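Long-range contact in ATP synthase epsilon chain (Caldalkalibacillus thermarum TA2.A1, PDB 5IK2), which probably serves, as the epsilon subunit of the F1 sector, in the rotary enzyme that makes ATP from ADP using a transmembrane proton gradient: residues A93-L104 / H117-L128. The protein carries 2 engineered substitutions. Numbering follows the deposited sequence.
Sequences AKKAKARHETIL and HKRALERAEVRL
His100 lies flat against Ala120, whose CB sits over one face of the imidazole, 3.5 Å from the ring centroid; CD of Arg99 lies over the rim of the opposite face. With CG anti to its own carbonyl carbon (chi1 -65°), the ring reaches His117, and a weak hydrogen bond joins ND1 of His100 and ND1 of His117, 3.4 Å apart. The two imidazoles meet rim to rim, their planes 32° apart, and Ile103 comes over one face of the His117 ring, its CG2 against CD2 and NE2. Replacing His100 by an alanine would probably open a gap over Ala120 and leave His117 ND1 without its weak hydrogen bond. Toward the other end the helices close on alanines: Ala124 CB rests 3.6 Å from Ala93 O and 4.1 Å from Ala96 CB, and Leu128 CD2 packs on Ala93 CB. Leu121 fits as a knob among Lys97, His100, Glu101 and Leu104. Lys97 lays its extended aliphatic chain across Leu121 and Leu128, but at the looser rim its NZ stays 4.4 Å from Glu125 OE2, too far for a salt bridge. On the other side, Arg127 NH2 forms a salt bridge with Glu83, tying helix 114-133 to strand 81-83. Crossing at 147° with axes 8.4 Å apart, the segments build the antiparallel helical hairpin of the epsilon C-terminal domain; Arg99, Arg123 and Arg127 belong to an ATP site shared with Thr81 and Glu83, with no ATP bound to this chain.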
loop_
_atom_site.group_PDB
_atom_site.type_symbol
_atom_site.label_atom_id
_atom_site.label_comp_id
_atom_site.label_asym_id
_atom_site.label_seq_id
_atom_site.Cartn_x
_atom_site.Cartn_y
_atom_site.Cartn_z
ATOM N N ALA H 93 34.052 4.691 46.094
ATOM C CA ALA H 93 35.078 5.220 47.002
ATOM C C ALA H 93 36.167 4.194 47.324
ATOM O O ALA H 93 37.339 4.554 47.439
ATOM C CB ALA H 93 34.439 5.728 48.287
ATOM N N LYS H 94 35.778 2.929 47.480
ATOM C CA LYS H 94 36.734 1.839 47.717
ATOM C C LYS H 94 37.658 1.605 46.518
ATOM O O LYS H 94 38.870 1.443 46.686
ATOM C CB LYS H 94 36.002 0.539 48.075
ATOM C CG LYS H 94 35.355 0.557 49.448
ATOM C CD LYS H 94 34.652 -0.755 49.751
ATOM C CE LYS H 94 34.016 -0.736 51.131
ATOM N NZ LYS H 94 33.210 -1.961 51.391
ATOM N N LYS H 95 37.079 1.587 45.318
ATOM C CA LYS H 95 37.850 1.450 44.074
ATOM C C LYS H 95 38.733 2.670 43.800
ATOM O O LYS H 95 39.837 2.528 43.274
ATOM C CB LYS H 95 36.924 1.172 42.883
ATOM C CG LYS H 95 36.341 -0.233 42.904
ATOM C CD LYS H 95 35.094 -0.364 42.045
ATOM C CE LYS H 95 34.473 -1.746 42.196
ATOM N NZ LYS H 95 33.090 -1.809 41.649
ATOM N N ALA H 96 38.243 3.856 44.161
ATOM C CA ALA H 96 39.033 5.088 44.087
ATOM C C ALA H 96 40.184 5.090 45.096
ATOM O O ALA H 96 41.289 5.532 44.772
ATOM C CB ALA H 96 38.142 6.302 44.300
ATOM N N LYS H 97 39.922 4.601 46.311
ATOM C CA LYS H 97 40.960 4.470 47.343
ATOM C C LYS H 97 42.075 3.527 46.887
ATOM O O LYS H 97 43.253 3.890 46.932
ATOM C CB LYS H 97 40.364 3.957 48.662
ATOM C CG LYS H 97 41.358 3.902 49.821
ATOM C CD LYS H 97 40.845 3.077 50.991
ATOM C CE LYS H 97 41.986 2.668 51.909
ATOM N NZ LYS H 97 41.505 2.003 53.149
ATOM N N ALA H 98 41.688 2.325 46.458
ATOM C CA ALA H 98 42.634 1.303 45.995
ATOM C C ALA H 98 43.421 1.736 44.752
ATOM O O ALA H 98 44.588 1.368 44.598
ATOM C CB ALA H 98 41.903 -0.008 45.724
ATOM N N ARG H 99 42.778 2.507 43.875
ATOM C CA ARG H 99 43.431 3.077 42.696
ATOM C C ARG H 99 44.548 4.044 43.097
ATOM O O ARG H 99 45.713 3.829 42.759
ATOM C CB ARG H 99 42.398 3.802 41.818
ATOM C CG ARG H 99 42.947 4.473 40.559
ATOM C CD ARG H 99 42.004 5.551 40.044
ATOM N NE ARG H 99 42.618 6.368 38.997
ATOM C CZ ARG H 99 42.057 7.436 38.425
ATOM N NH1 ARG H 99 40.841 7.851 38.782
ATOM N NH2 ARG H 99 42.721 8.099 37.481
ATOM N N HIS H 100 44.180 5.094 43.827
ATOM C CA HIS H 100 45.098 6.200 44.118
ATOM C C HIS H 100 46.204 5.857 45.121
ATOM O O HIS H 100 47.312 6.370 44.992
ATOM C CB HIS H 100 44.321 7.441 44.580
ATOM C CG HIS H 100 43.423 8.011 43.526
ATOM N ND1 HIS H 100 43.876 8.343 42.267
ATOM C CD2 HIS H 100 42.103 8.308 43.539
ATOM C CE1 HIS H 100 42.873 8.815 41.550
ATOM N NE2 HIS H 100 41.785 8.805 42.299
ATOM N N GLU H 101 45.916 4.998 46.099
ATOM C CA GLU H 101 46.917 4.621 47.108
ATOM C C GLU H 101 48.034 3.731 46.541
ATOM O O GLU H 101 49.192 3.875 46.938
ATOM C CB GLU H 101 46.255 3.972 48.339
ATOM C CG GLU H 101 45.847 2.508 48.193
ATOM C CD GLU H 101 44.966 2.015 49.331
ATOM O OE1 GLU H 101 44.357 0.936 49.180
ATOM O OE2 GLU H 101 44.882 2.693 50.378
ATOM N N THR H 102 47.688 2.825 45.623
ATOM C CA THR H 102 48.678 1.943 44.983
ATOM C C THR H 102 49.567 2.689 43.979
ATOM O O THR H 102 50.743 2.352 43.829
ATOM C CB THR H 102 48.016 0.737 44.281
ATOM O OG1 THR H 102 47.065 1.198 43.317
ATOM C CG2 THR H 102 47.321 -0.169 45.297
ATOM N N ILE H 103 49.004 3.690 43.297
ATOM C CA ILE H 103 49.780 4.591 42.429
ATOM C C ILE H 103 50.711 5.478 43.269
ATOM O O ILE H 103 51.877 5.664 42.913
ATOM C CB ILE H 103 48.863 5.475 41.538
ATOM C CG1 ILE H 103 48.085 4.607 40.541
ATOM C CG2 ILE H 103 49.671 6.524 40.773
ATOM C CD1 ILE H 103 46.915 5.308 39.879
ATOM N N LEU H 104 50.189 6.014 44.374
ATOM C CA LEU H 104 50.941 6.922 45.255
ATOM C C LEU H 104 52.169 6.265 45.901
ATOM O O LEU H 104 53.178 6.933 46.123
ATOM C CB LEU H 104 50.027 7.489 46.350
ATOM C CG LEU H 104 50.502 8.751 47.075
ATOM C CD1 LEU H 104 50.302 9.981 46.199
ATOM C CD2 LEU H 104 49.772 8.915 48.401
ATOM N N HIS H 117 46.762 12.726 42.842
ATOM C CA HIS H 117 46.417 11.416 43.411
ATOM C C HIS H 117 46.225 11.459 44.933
ATOM O O HIS H 117 45.331 10.792 45.460
ATOM C CB HIS H 117 47.472 10.357 43.051
ATOM C CG HIS H 117 47.563 10.057 41.585
ATOM N ND1 HIS H 117 46.455 9.910 40.778
ATOM C CD2 HIS H 117 48.637 9.847 40.786
ATOM C CE1 HIS H 117 46.842 9.642 39.544
ATOM N NE2 HIS H 117 48.161 9.597 39.523
ATOM N N LYS H 118 47.060 12.231 45.630
ATOM C CA LYS H 118 46.979 12.343 47.094
ATOM C C LYS H 118 45.685 13.025 47.550
ATOM O O LYS H 118 45.074 12.596 48.531
ATOM C CB LYS H 118 48.193 13.092 47.657
ATOM C CG LYS H 118 48.340 12.981 49.169
ATOM C CD LYS H 118 49.635 13.610 49.655
ATOM C CE LYS H 118 49.782 13.470 51.162
ATOM N NZ LYS H 118 51.018 14.128 51.669
ATOM N N ARG H 119 45.284 14.082 46.843
ATOM C CA ARG H 119 44.009 14.763 47.108
ATOM C C ARG H 119 42.803 13.881 46.770
ATOM O O ARG H 119 41.812 13.880 47.504
ATOM C CB ARG H 119 43.930 16.102 46.358
ATOM C CG ARG H 119 44.795 17.191 46.977
ATOM C CD ARG H 119 44.658 18.525 46.255
ATOM N NE ARG H 119 45.364 18.540 44.972
ATOM C CZ ARG H 119 45.502 19.607 44.179
ATOM N NH1 ARG H 119 44.982 20.790 44.512
ATOM N NH2 ARG H 119 46.171 19.490 43.033
ATOM N N ALA H 120 42.896 13.134 45.668
ATOM C CA ALA H 120 41.858 12.165 45.282
ATOM C C ALA H 120 41.756 10.985 46.262
ATOM O O ALA H 120 40.662 10.466 46.495
ATOM C CB ALA H 120 42.102 11.658 43.867
ATOM N N LEU H 121 42.894 10.566 46.818
ATOM C CA LEU H 121 42.927 9.550 47.880
ATOM C C LEU H 121 42.261 10.056 49.166
ATOM O O LEU H 121 41.507 9.320 49.806
ATOM C CB LEU H 121 44.373 9.119 48.173
ATOM C CG LEU H 121 44.628 8.125 49.314
ATOM C CD1 LEU H 121 43.834 6.842 49.118
ATOM C CD2 LEU H 121 46.115 7.827 49.429
ATOM N N GLU H 122 42.553 11.303 49.536
ATOM C CA GLU H 122 41.931 11.944 50.704
ATOM C C GLU H 122 40.416 12.112 50.552
ATOM O O GLU H 122 39.677 11.962 51.526
ATOM C CB GLU H 122 42.579 13.305 50.987
ATOM C CG GLU H 122 43.961 13.202 51.614
ATOM C CD GLU H 122 44.705 14.525 51.666
ATOM O OE1 GLU H 122 44.094 15.586 51.412
ATOM O OE2 GLU H 122 45.913 14.502 51.974
ATOM N N ARG H 123 39.969 12.430 49.335
ATOM C CA ARG H 123 38.539 12.505 49.012
ATOM C C ARG H 123 37.847 11.158 49.218
ATOM O O ARG H 123 36.739 11.104 49.754
ATOM C CB ARG H 123 38.342 12.970 47.564
ATOM C CG ARG H 123 36.895 13.192 47.148
ATOM C CD ARG H 123 36.788 13.504 45.665
ATOM N NE ARG H 123 37.401 14.788 45.320
ATOM C CZ ARG H 123 37.474 15.295 44.086
ATOM N NH1 ARG H 123 36.969 14.635 43.042
ATOM N NH2 ARG H 123 38.055 16.477 43.891
ATOM N N ALA H 124 38.508 10.083 48.788
ATOM C CA ALA H 124 37.965 8.727 48.900
ATOM C C ALA H 124 37.878 8.240 50.345
ATOM O O ALA H 124 36.853 7.686 50.745
ATOM C CB ALA H 124 38.796 7.756 48.072
ATOM N N GLU H 125 38.946 8.442 51.116
ATOM C CA GLU H 125 38.997 7.993 52.518
ATOM C C GLU H 125 38.015 8.746 53.425
ATOM O O GLU H 125 37.408 8.144 54.313
ATOM C CB GLU H 125 40.423 8.087 53.076
ATOM C CG GLU H 125 41.374 7.062 52.470
ATOM C CD GLU H 125 42.765 7.090 53.082
ATOM O OE1 GLU H 125 43.299 8.195 53.329
ATOM O OE2 GLU H 125 43.332 5.999 53.304
ATOM N N VAL H 126 37.863 10.050 53.196
ATOM C CA VAL H 126 36.895 10.868 53.942
ATOM C C VAL H 126 35.451 10.461 53.619
ATOM O O VAL H 126 34.602 10.451 54.511
ATOM C CB VAL H 126 37.127 12.381 53.697
ATOM C CG1 VAL H 126 35.977 13.232 54.226
ATOM C CG2 VAL H 126 38.430 12.817 54.352
ATOM N N ARG H 127 35.181 10.128 52.355
ATOM C CA ARG H 127 33.875 9.577 51.952
ATOM C C ARG H 127 33.545 8.250 52.652
ATOM O O ARG H 127 32.386 8.001 52.992
ATOM C CB ARG H 127 33.799 9.399 50.427
ATOM C CG ARG H 127 33.480 10.681 49.677
ATOM C CD ARG H 127 33.636 10.499 48.179
ATOM N NE ARG H 127 33.172 11.666 47.426
ATOM C CZ ARG H 127 33.282 11.820 46.105
ATOM N NH1 ARG H 127 33.849 10.881 45.348
ATOM N NH2 ARG H 127 32.823 12.928 45.531
ATOM N N LEU H 128 34.562 7.413 52.858
ATOM C CA LEU H 128 34.405 6.143 53.578
ATOM C C LEU H 128 34.186 6.336 55.084
ATOM O O LEU H 128 33.379 5.624 55.681
ATOM C CB LEU H 128 35.611 5.226 53.329
ATOM C CG LEU H 128 35.763 4.738 51.881
ATOM C CD1 LEU H 128 37.188 4.287 51.599
ATOM C CD2 LEU H 128 34.772 3.626 51.562
#